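Local coordinates for protein probable glutaredoxin ssr2061 (Synechocystis sp., PDB 4MJE) that probably reduces glutathione-containing and other low-molecular-weight disulfides, and protein disulfides, as a glutathione-dependent glutaredoxin, at residues A[14-19]-A[72-77]; A[18-23]-A[43-48]. The protein carries 1 engineered substitution. All coordinates share one frame; numbering follows the deposited sequence. Where two conformers were deposited one is given.

Interaction 1 of 2, residues A[14-19]-A[72-77]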
ATOM      1  N   VAL A  14      -6.776 -15.146   5.085  1.00 23.81           N
ATOM      2  CA  VAL A  14      -6.480 -14.029   4.181  1.00 21.41           C
ATOM      3  C   VAL A  14      -5.906 -12.860   5.001  1.00 22.02           C
ATOM      4  O   VAL A  14      -5.879 -12.921   6.232  1.00 24.21           O
ATOM      5  CB  VAL A  14      -7.761 -13.625   3.387  1.00 24.17           C
ATOM      6  CG1 VAL A  14      -8.831 -13.078   4.335  1.00 27.24           C
ATOM      7  CG2 VAL A  14      -7.460 -12.641   2.238  1.00 26.12           C
ATOM      8  N   SER A  15      -5.422 -11.816   4.335  1.00 23.28           N
ATOM      9  CA  SER A  15      -4.834 -10.667   5.021  1.00 24.22           C
ATOM     10  C   SER A  15      -4.970  -9.384   4.201  1.00 24.93           C
ATOM     11  O   SER A  15      -5.484  -9.405   3.087  1.00 24.71           O
ATOM     12  CB  SER A  15      -3.353 -10.923   5.296  1.00 32.95           C
ATOM     13  OG  SER A  15      -2.662 -11.180   4.086  1.00 38.02           O
ATOM     14  N   ALA A  16      -4.489  -8.277   4.765  1.00 16.44           N
ATOM     15  CA  ALA A  16      -4.557  -6.983   4.107  1.00 14.17           C
ATOM     16  C   ALA A  16      -3.849  -7.039   2.761  1.00 13.60           C
ATOM     17  O   ALA A  16      -2.781  -7.626   2.622  1.00 18.57           O
ATOM     18  CB  ALA A  16      -3.932  -5.888   4.985  1.00 16.74           C
ATOM     19  N   LYS A  17      -4.489  -6.440   1.770  1.00  9.14           N
ATOM     20  CA  LYS A  17      -3.922  -6.274   0.439  1.00  7.35           C
ATOM     21  C   LYS A  17      -3.380  -4.839   0.351  1.00  4.85           C
ATOM     22  O   LYS A  17      -4.156  -3.875   0.323  1.00  6.11           O
ATOM     23  CB  LYS A  17      -5.028  -6.546  -0.586  1.00  6.84           C
ATOM     24  CG  LYS A  17      -4.596  -6.456  -2.027  1.00  8.92           C
ATOM     25  CD  LYS A  17      -5.812  -6.474  -2.926  1.00  8.80           C
ATOM     26  CE  LYS A  17      -5.446  -6.319  -4.375  1.00  7.69           C
ATOM     27  NZ  LYS A  17      -6.664  -6.230  -5.223  1.00  7.86           N
ATOM     28  N   ILE A  18      -2.059  -4.701   0.338  1.00  4.57           N
ATOM     29  CA  ILE A  18      -1.407  -3.402   0.333  1.00  4.28           C
ATOM     30  C   ILE A  18      -0.604  -3.259  -0.947  1.00  3.71           C
ATOM     31  O   ILE A  18       0.243  -4.095  -1.250  1.00  4.51           O
ATOM     32  CB  ILE A  18      -0.496  -3.228   1.558  1.00  5.03           C
ATOM     33  CG1 ILE A  18      -1.315  -3.405   2.847  1.00  6.16           C
ATOM     34  CG2 ILE A  18       0.174  -1.865   1.537  1.00  5.78           C
ATOM     35  CD1 ILE A  18      -0.497  -3.535   4.112  1.00  8.63           C
ATOM     36  N   GLU A  19      -0.896  -2.209  -1.718  1.00  3.38           N
ATOM     37  CA  GLU A  19      -0.290  -1.986  -3.025  1.00  3.16           C
ATOM     38  C   GLU A  19       0.277  -0.585  -3.109  1.00  3.24           C
ATOM     39  O   GLU A  19      -0.370   0.380  -2.679  1.00  4.19           O
ATOM     40  CB  GLU A  19      -1.315  -2.127  -4.149  1.00  4.13           C
ATOM     41  CG  GLU A  19      -2.034  -3.457  -4.188  1.00  4.76           C
ATOM     42  CD  GLU A  19      -3.277  -3.386  -5.042  1.00  4.82           C
ATOM     43  OE1 GLU A  19      -3.221  -3.770  -6.231  1.00  5.55           O
ATOM     44  OE2 GLU A  19      -4.321  -2.933  -4.537  1.00  7.65           O
ATOM     45  N   PHE A  72      -2.833   1.841  -2.285  1.00  3.84           N
ATOM     46  CA  PHE A  72      -4.136   1.211  -2.066  1.00  4.22           C
ATOM     47  C   PHE A  72      -4.029   0.236  -0.898  1.00  3.96           C
ATOM     48  O   PHE A  72      -3.066  -0.507  -0.798  1.00  4.87           O
ATOM     49  CB  PHE A  72      -4.611   0.464  -3.333  1.00  3.74           C
ATOM     50  CG  PHE A  72      -4.892   1.380  -4.501  1.00  5.72           C
ATOM     51  CD1 PHE A  72      -3.844   1.928  -5.227  1.00  4.79           C
ATOM     52  CD2 PHE A  72      -6.193   1.721  -4.856  1.00  4.66           C
ATOM     53  CE1 PHE A  72      -4.095   2.792  -6.294  1.00  5.76           C
ATOM     54  CE2 PHE A  72      -6.421   2.573  -5.939  1.00  6.81           C
ATOM     55  CZ  PHE A  72      -5.369   3.109  -6.624  1.00  6.30           C
ATOM     56  N   ILE A  73      -5.053   0.224  -0.061  1.00  5.28           N
ATOM     57  CA  ILE A  73      -5.160  -0.748   1.023  1.00  6.16           C
ATOM     58  C   ILE A  73      -6.554  -1.350   0.962  1.00  6.51           C
ATOM     59  O   ILE A  73      -7.540  -0.618   0.989  1.00  7.65           O
ATOM     60  CB  ILE A  73      -4.922  -0.103   2.407  1.00  7.32           C
ATOM     61  CG1 ILE A  73      -3.508   0.470   2.503  1.00  7.86           C
ATOM     62  CG2 ILE A  73      -5.127  -1.129   3.534  1.00  7.61           C
ATOM     63  CD1 ILE A  73      -3.289   1.298   3.750  1.00  8.49           C
ATOM     64  N   ASP A  74      -6.626  -2.673   0.875  1.00  7.34           N
ATOM     65  CA  ASP A  74      -7.881  -3.401   0.691  1.00  7.23           C
ATOM     66  C   ASP A  74      -8.749  -2.780  -0.384  1.00  6.94           C
ATOM     67  O   ASP A  74      -9.951  -2.607  -0.240  1.00  8.30           O
ATOM     68  CB  ASP A  74      -8.625  -3.530   2.010  1.00 12.37           C
ATOM     69  CG  ASP A  74      -7.973  -4.534   2.924  1.00 22.45           C
ATOM     70  OD1 ASP A  74      -7.204  -5.385   2.400  1.00 15.11           O
ATOM     71  OD2 ASP A  74      -8.213  -4.468   4.148  1.00 22.21           O
ATOM     72  N   ASP A  75      -8.069  -2.437  -1.468  1.00  7.12           N
ATOM     73  CA  ASP A  75      -8.667  -1.957  -2.706  1.00  7.62           C
ATOM     74  C   ASP A  75      -9.133  -0.515  -2.640  1.00  7.52           C
ATOM     75  O   ASP A  75      -9.604   0.014  -3.637  1.00  8.51           O
ATOM     76  CB  ASP A  75      -9.790  -2.892  -3.206  1.00  7.58           C
ATOM     77  CG  ASP A  75      -9.257  -4.207  -3.717  1.00 11.66           C
ATOM     78  OD1 ASP A  75      -8.155  -4.224  -4.296  1.00 10.31           O
ATOM     79  OD2 ASP A  75      -9.940  -5.225  -3.542  1.00 15.60           O
ATOM     80  N   GLN A  76      -8.968   0.133  -1.490  1.00  7.20           N
ATOM     81  CA  GLN A  76      -9.295   1.549  -1.376  1.00  6.78           C
ATOM     82  C   GLN A  76      -8.088   2.419  -1.697  1.00  5.77           C
ATOM     83  O   GLN A  76      -6.993   2.190  -1.193  1.00  5.66           O
ATOM     84  CB  GLN A  76      -9.766   1.866   0.037  1.00  9.19           C
ATOM     85  CG  GLN A  76     -10.163   3.315   0.190  1.00 10.31           C
ATOM     86  CD  GLN A  76     -10.585   3.663   1.597  1.00 14.78           C
ATOM     87  OE1 GLN A  76     -10.071   3.111   2.575  1.00 18.63           O
ATOM     88  NE2 GLN A  76     -11.536   4.583   1.712  1.00 25.07           N
ATOM     89  N   HIS A  77      -8.291   3.434  -2.525  1.00  5.57           N
ATOM     90  CA  HIS A  77      -7.253   4.398  -2.835  1.00  4.87           C
ATOM     91  C   HIS A  77      -6.990   5.288  -1.626  1.00  7.45           C
ATOM     92  O   HIS A  77      -7.855   6.028  -1.183  1.00  8.70           O
ATOM     93  CB  HIS A  77      -7.707   5.251  -4.011  1.00  5.91           C
ATOM     94  CG  HIS A  77      -6.648   6.164  -4.535  1.00  6.41           C
ATOM     95  ND1 HIS A  77      -6.927   7.396  -5.083  1.00  8.52           N
ATOM     96  CD2 HIS A  77      -5.310   6.017  -4.595  1.00  6.26           C
ATOM     97  CE1 HIS A  77      -5.797   7.966  -5.457  1.00  9.21           C
ATOM     98  NE2 HIS A  77      -4.803   7.150  -5.175  1.00  7.47           N
TER
HETATM   99  O   HOH W   1      -5.316  -2.661  -2.011  1.00  7.20           O
HETATM  100  O   HOH W   2      -9.250  -7.864  -3.607  1.00 23.44           O
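Lys17 reaches Asp75 with its ammonium group, NZ lying 2.7 Å from OD1 in a salt bridge that closes one end of the antiparallel pairing between strand 18-22 and strand 70-73 of the thioredoxin fold. The bond uses the syn lone pair of OD1. With CG anti to the backbone N (chi1 -178°) and the chain extended to its tip, Lys17 carries CD and CE past the same oxygen. One residue earlier in the turn, Asp74 takes the backbone instead: Lys17 N points almost straight at OD1, 3.0 Å away, while Asp74 N gives its hydrogen to Lys17 O at 2.8 Å. Farther along, Glu19 and Phe72 form a hydrogen-bonded pair in which each backbone N meets the other's O at 2.9 Å. Between these rungs Ile18 and Ile73 sit opposite each other as the non-hydrogen-bonded pair, their side chains on the face that helix 93-97 covers through Leu97.

What presents both aspartates is the type I' turn from Ile73 to Gln76, the tight hairpin connection between strands 70-73 and 76-79. On the Glu19 and Phe72 face, Glu19 OE2 approaches Asp75 OD1 to 4.1 Å, and these like charges are probably eased by Lys17 on the aspartate and by Arg61, which makes a salt bridge with Glu19 OE2; Glu19 OE1 is hydrogen-bonded to Tyr46 OH. Water 1 ties the pieces together, donating to Lys17 O and to Glu19 OE2 and accepting from Asp75 N at 2.8 Å.

Interaction 2 of 2, residues A[18-23]-A[43-48]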
ATOM      1  N   ILE A  18      -2.059  -4.701   0.338  1.00  4.57           N
ATOM      2  CA  ILE A  18      -1.407  -3.402   0.333  1.00  4.28           C
ATOM      3  C   ILE A  18      -0.604  -3.259  -0.947  1.00  3.71           C
ATOM      4  O   ILE A  18       0.243  -4.095  -1.250  1.00  4.51           O
ATOM      5  CB  ILE A  18      -0.496  -3.228   1.558  1.00  5.03           C
ATOM      6  CG1 ILE A  18      -1.315  -3.405   2.847  1.00  6.16           C
ATOM      7  CG2 ILE A  18       0.174  -1.865   1.537  1.00  5.78           C
ATOM      8  CD1 ILE A  18      -0.497  -3.535   4.112  1.00  8.63           C
ATOM      9  N   GLU A  19      -0.896  -2.209  -1.718  1.00  3.38           N
ATOM     10  CA  GLU A  19      -0.290  -1.986  -3.025  1.00  3.16           C
ATOM     11  C   GLU A  19       0.277  -0.585  -3.109  1.00  3.24           C
ATOM     12  O   GLU A  19      -0.370   0.380  -2.679  1.00  4.19           O
ATOM     13  CB  GLU A  19      -1.315  -2.127  -4.149  1.00  4.13           C
ATOM     14  CG  GLU A  19      -2.034  -3.457  -4.188  1.00  4.76           C
ATOM     15  CD  GLU A  19      -3.277  -3.386  -5.042  1.00  4.82           C
ATOM     16  OE1 GLU A  19      -3.221  -3.770  -6.231  1.00  5.55           O
ATOM     17  OE2 GLU A  19      -4.321  -2.933  -4.537  1.00  7.65           O
ATOM     18  N   ILE A  20       1.469  -0.479  -3.677  1.00  2.88           N
ATOM     19  CA  ILE A  20       2.036   0.835  -3.952  1.00  2.57           C
ATOM     20  C   ILE A  20       2.676   0.856  -5.331  1.00  3.31           C
ATOM     21  O   ILE A  20       3.484  -0.018  -5.655  1.00  3.42           O
ATOM     22  CB  ILE A  20       3.063   1.264  -2.865  1.00  2.73           C
ATOM     23  CG1 ILE A  20       3.571   2.678  -3.157  1.00  2.77           C
ATOM     24  CG2 ILE A  20       4.220   0.263  -2.715  1.00  3.74           C
ATOM     25  CD1 ILE A  20       4.388   3.286  -2.062  1.00  4.66           C
ATOM     26  N   TYR A  21       2.253   1.825  -6.149  1.00  3.54           N
ATOM     27  CA  TYR A  21       2.831   2.072  -7.458  1.00  3.33           C
ATOM     28  C   TYR A  21       3.956   3.104  -7.329  1.00  3.47           C
ATOM     29  O   TYR A  21       3.791   4.146  -6.684  1.00  3.78           O
ATOM     30  CB  TYR A  21       1.807   2.622  -8.456  1.00  4.38           C
ATOM     31  CG  TYR A  21       0.589   1.785  -8.769  1.00  3.57           C
ATOM     32  CD1 TYR A  21       0.428   1.187 -10.013  1.00  4.62           C
ATOM     33  CD2 TYR A  21      -0.461   1.678  -7.859  1.00  4.47           C
ATOM     34  CE1 TYR A  21      -0.725   0.473 -10.319  1.00  4.25           C
ATOM     35  CE2 TYR A  21      -1.606   0.967  -8.164  1.00  4.77           C
ATOM     36  CZ  TYR A  21      -1.725   0.382  -9.379  1.00  4.41           C
ATOM     37  OH  TYR A  21      -2.884  -0.293  -9.680  1.00  5.75           O
ATOM     38  N   THR A  22       5.099   2.811  -7.946  1.00  3.77           N
ATOM     39  CA  THR A  22       6.279   3.642  -7.755  1.00  3.15           C
ATOM     40  C   THR A  22       7.104   3.787  -9.031  1.00  3.64           C
ATOM     41  O   THR A  22       6.990   2.997  -9.967  1.00  4.07           O
ATOM     42  CB  THR A  22       7.245   3.003  -6.743  1.00  3.55           C
ATOM     43  OG1 THR A  22       7.716   1.779  -7.295  1.00  4.33           O
ATOM     44  CG2 THR A  22       6.609   2.731  -5.408  1.00  4.43           C
ATOM     45  N   TRP A  23       7.964   4.811  -9.024  1.00  3.71           N
ATOM     46  CA  TRP A  23       9.235   4.740  -9.722  1.00  4.90           C
ATOM     47  C   TRP A  23      10.296   4.521  -8.641  1.00  3.64           C
ATOM     48  O   TRP A  23      10.250   5.142  -7.584  1.00  4.62           O
ATOM     49  CB  TRP A  23       9.509   6.016 -10.538  1.00  3.51           C
ATOM     50  CG  TRP A  23       8.943   5.976 -11.914  1.00  3.00           C
ATOM     51  CD1 TRP A  23       7.959   5.144 -12.369  1.00  3.87           C
ATOM     52  CD2 TRP A  23       9.326   6.802 -13.029  1.00  4.63           C
ATOM     53  NE1 TRP A  23       7.709   5.397 -13.698  1.00  4.39           N
ATOM     54  CE2 TRP A  23       8.538   6.407 -14.124  1.00  4.35           C
ATOM     55  CE3 TRP A  23      10.255   7.841 -13.201  1.00  3.99           C
ATOM     56  CZ2 TRP A  23       8.653   7.004 -15.379  1.00  4.32           C
ATOM     57  CZ3 TRP A  23      10.353   8.438 -14.442  1.00  4.61           C
ATOM     58  CH2 TRP A  23       9.560   8.020 -15.510  1.00  5.46           C
ATOM     59  N   PHE A  43       3.628  -6.248   1.631  1.00  4.33           N
ATOM     60  CA  PHE A  43       3.014  -5.394   0.625  1.00  4.84           C
ATOM     61  C   PHE A  43       3.600  -5.652  -0.760  1.00  5.27           C
ATOM     62  O   PHE A  43       4.697  -6.211  -0.894  1.00  5.48           O
ATOM     63  CB  PHE A  43       3.078  -3.903   1.008  1.00  6.58           C
ATOM     64  CG  PHE A  43       4.454  -3.298   0.977  1.00  5.03           C
ATOM     65  CD1 PHE A  43       4.894  -2.612  -0.147  1.00  6.55           C
ATOM     66  CD2 PHE A  43       5.288  -3.366   2.080  1.00  5.82           C
ATOM     67  CE1 PHE A  43       6.137  -2.032  -0.169  1.00  5.80           C
ATOM     68  CE2 PHE A  43       6.539  -2.793   2.053  1.00  6.04           C
ATOM     69  CZ  PHE A  43       6.956  -2.112   0.928  1.00  5.59           C
ATOM     70  N   GLN A  44       2.859  -5.249  -1.788  1.00  4.59           N
ATOM     71  CA  GLN A  44       3.240  -5.437  -3.188  1.00  4.64           C
ATOM     72  C   GLN A  44       3.580  -4.073  -3.781  1.00  3.78           C
ATOM     73  O   GLN A  44       2.785  -3.123  -3.693  1.00  5.38           O
ATOM     74  CB  GLN A  44       2.083  -6.085  -3.954  1.00  5.00           C
ATOM     75  CG  GLN A  44       2.467  -6.694  -5.279  1.00  5.53           C
ATOM     76  CD  GLN A  44       3.303  -7.943  -5.144  1.00  5.67           C
ATOM     77  OE1 GLN A  44       3.436  -8.503  -4.055  1.00  6.36           O
ATOM     78  NE2 GLN A  44       3.856  -8.405  -6.261  1.00  6.63           N
ATOM     79  N   GLU A  45       4.760  -3.972  -4.378  1.00  3.96           N
ATOM     80  CA  GLU A  45       5.177  -2.747  -5.040  1.00  4.63           C
ATOM     81  C   GLU A  45       5.124  -2.960  -6.546  1.00  4.28           C
ATOM     82  O   GLU A  45       5.741  -3.884  -7.081  1.00  5.83           O
ATOM     83  CB  GLU A  45       6.609  -2.383  -4.637  1.00  4.26           C
ATOM     84  CG  GLU A  45       7.185  -1.209  -5.439  1.00  4.17           C
ATOM     85  CD  GLU A  45       8.654  -0.939  -5.201  1.00  6.39           C
ATOM     86  OE1 GLU A  45       9.359  -1.734  -4.522  1.00  9.97           O
ATOM     87  OE2 GLU A  45       9.133   0.101  -5.706  1.00  4.66           O
ATOM     88  N   TYR A  46       4.374  -2.094  -7.221  1.00  4.28           N
ATOM     89  CA  TYR A  46       4.334  -2.102  -8.671  1.00  3.80           C
ATOM     90  C   TYR A  46       5.341  -1.042  -9.118  1.00  3.87           C
ATOM     91  O   TYR A  46       5.032   0.135  -9.169  1.00  4.26           O
ATOM     92  CB  TYR A  46       2.929  -1.769  -9.156  1.00  4.49           C
ATOM     93  CG  TYR A  46       1.853  -2.644  -8.594  1.00  3.65           C
ATOM     94  CD1 TYR A  46       2.032  -4.019  -8.462  1.00  4.17           C
ATOM     95  CD2 TYR A  46       0.643  -2.118  -8.208  1.00  4.56           C
ATOM     96  CE1 TYR A  46       1.032  -4.835  -7.970  1.00  3.97           C
ATOM     97  CE2 TYR A  46      -0.344  -2.920  -7.707  1.00  3.91           C
ATOM     98  CZ  TYR A  46      -0.153  -4.284  -7.596  1.00  4.81           C
ATOM     99  OH  TYR A  46      -1.127  -5.126  -7.120  1.00  5.15           O
ATOM    100  N   CYS A  47       6.577  -1.464  -9.342  1.00  4.12           N
ATOM    101  CA  CYS A  47       7.567  -0.548  -9.836  0.86  4.17           C
ATOM    102  C   CYS A  47       7.425  -0.419 -11.338  1.00  5.14           C
ATOM    103  O   CYS A  47       7.658  -1.372 -12.090  1.00  6.33           O
ATOM    104  CB  CYS A  47       8.959  -1.000  -9.429  0.86  4.54           C
ATOM    105  SG  CYS A  47      10.251   0.052  -9.987  0.86  8.69           S
ATOM    106  N   ILE A  48       7.021   0.771 -11.762  1.00  4.51           N
ATOM    107  CA  ILE A  48       6.613   0.969 -13.140  1.00  5.06           C
ATOM    108  C   ILE A  48       7.540   1.920 -13.878  1.00  4.68           C
ATOM    109  O   ILE A  48       7.116   2.538 -14.862  1.00  5.04           O
ATOM    110  CB  ILE A  48       5.113   1.404 -13.232  1.00  5.83           C
ATOM    111  CG1 ILE A  48       4.848   2.728 -12.510  1.00  5.89           C
ATOM    112  CG2 ILE A  48       4.220   0.313 -12.632  1.00  6.71           C
ATOM    113  CD1 ILE A  48       3.453   3.334 -12.798  1.00  6.91           C
TER
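Tyr46 drives the edge of its ring into the face of Tyr21, a T-shaped pair with centroids 4.9 Å apart and planes at 68°. Its CD2 stands over the middle of the Tyr21 ring. On the other face of the sheet, Ile20 CG2 lies 3.9 Å from Phe43 CD1, the two side chains running the same way toward helix 27-39, where Ala32, Leu33 and Leu36 receive them. Ile18 CG2 meets Phe43 CB at 3.6 Å.

Five backbone hydrogen bonds stitch the parallel strands together, from Gln44 N on Ile18 O to Ile48 N on Thr22 O. The polar groups lie farther out. Tyr46 OH donates to Glu19 OE1 at 2.6 Å, on the anti lone pair; the carboxylate stands nearly perpendicular to the ring, with OE1 at the ring's edge. Tyr21 OH is hydrogen-bonded to Arg61 NH1. Were Tyr46 cut back to an alanine, the face of Tyr21 would probably lose its edge partner and Glu19 OE1 the hydroxyl bonded to it, with a gap left beside both. Across the sheet, Thr22 has OG1 between its backbone N and carbonyl carbon (chi1 64°), from where it donates to Glu45 OE2 at 2.7 Å, the glutamate chain stretching out to meet it. At the far end Trp23 NE1 makes a weak, bent bond to Ile48 O, and Ile48 CG1 touches the indole edge at CD1.

Strand 18-22, helix 27-39 and strand 44-47 make up the beta-alpha-beta unit that opens the thioredoxin fold of glutaredoxins; Thr22 also touches the CxxC pattern at the start of that helix, the probable redox site.

In the fold
Both interactions are built on strand 18-22, which has strand 44-47 on one side and strand 70-73 on the other within a single mixed sheet. Interaction 2 is the larger, a parallel pairing lined by aromatic and aliphatic side chains, with exposed residues such as Gln44 and Cys47 on strand 44-47, at one edge of the sheet. Interaction 1 is antiparallel and shorter: its buried Ile18, Glu19, Phe72 and Ile73 give way to an exposed turn, where charges and water do the work. Ile18 and Glu19 belong to both. The two also meet directly through packing of Phe72 CE1 against Tyr21 CE2, 3.6 Å apart, and Arg61 serves both, reaching Glu19 and Tyr21.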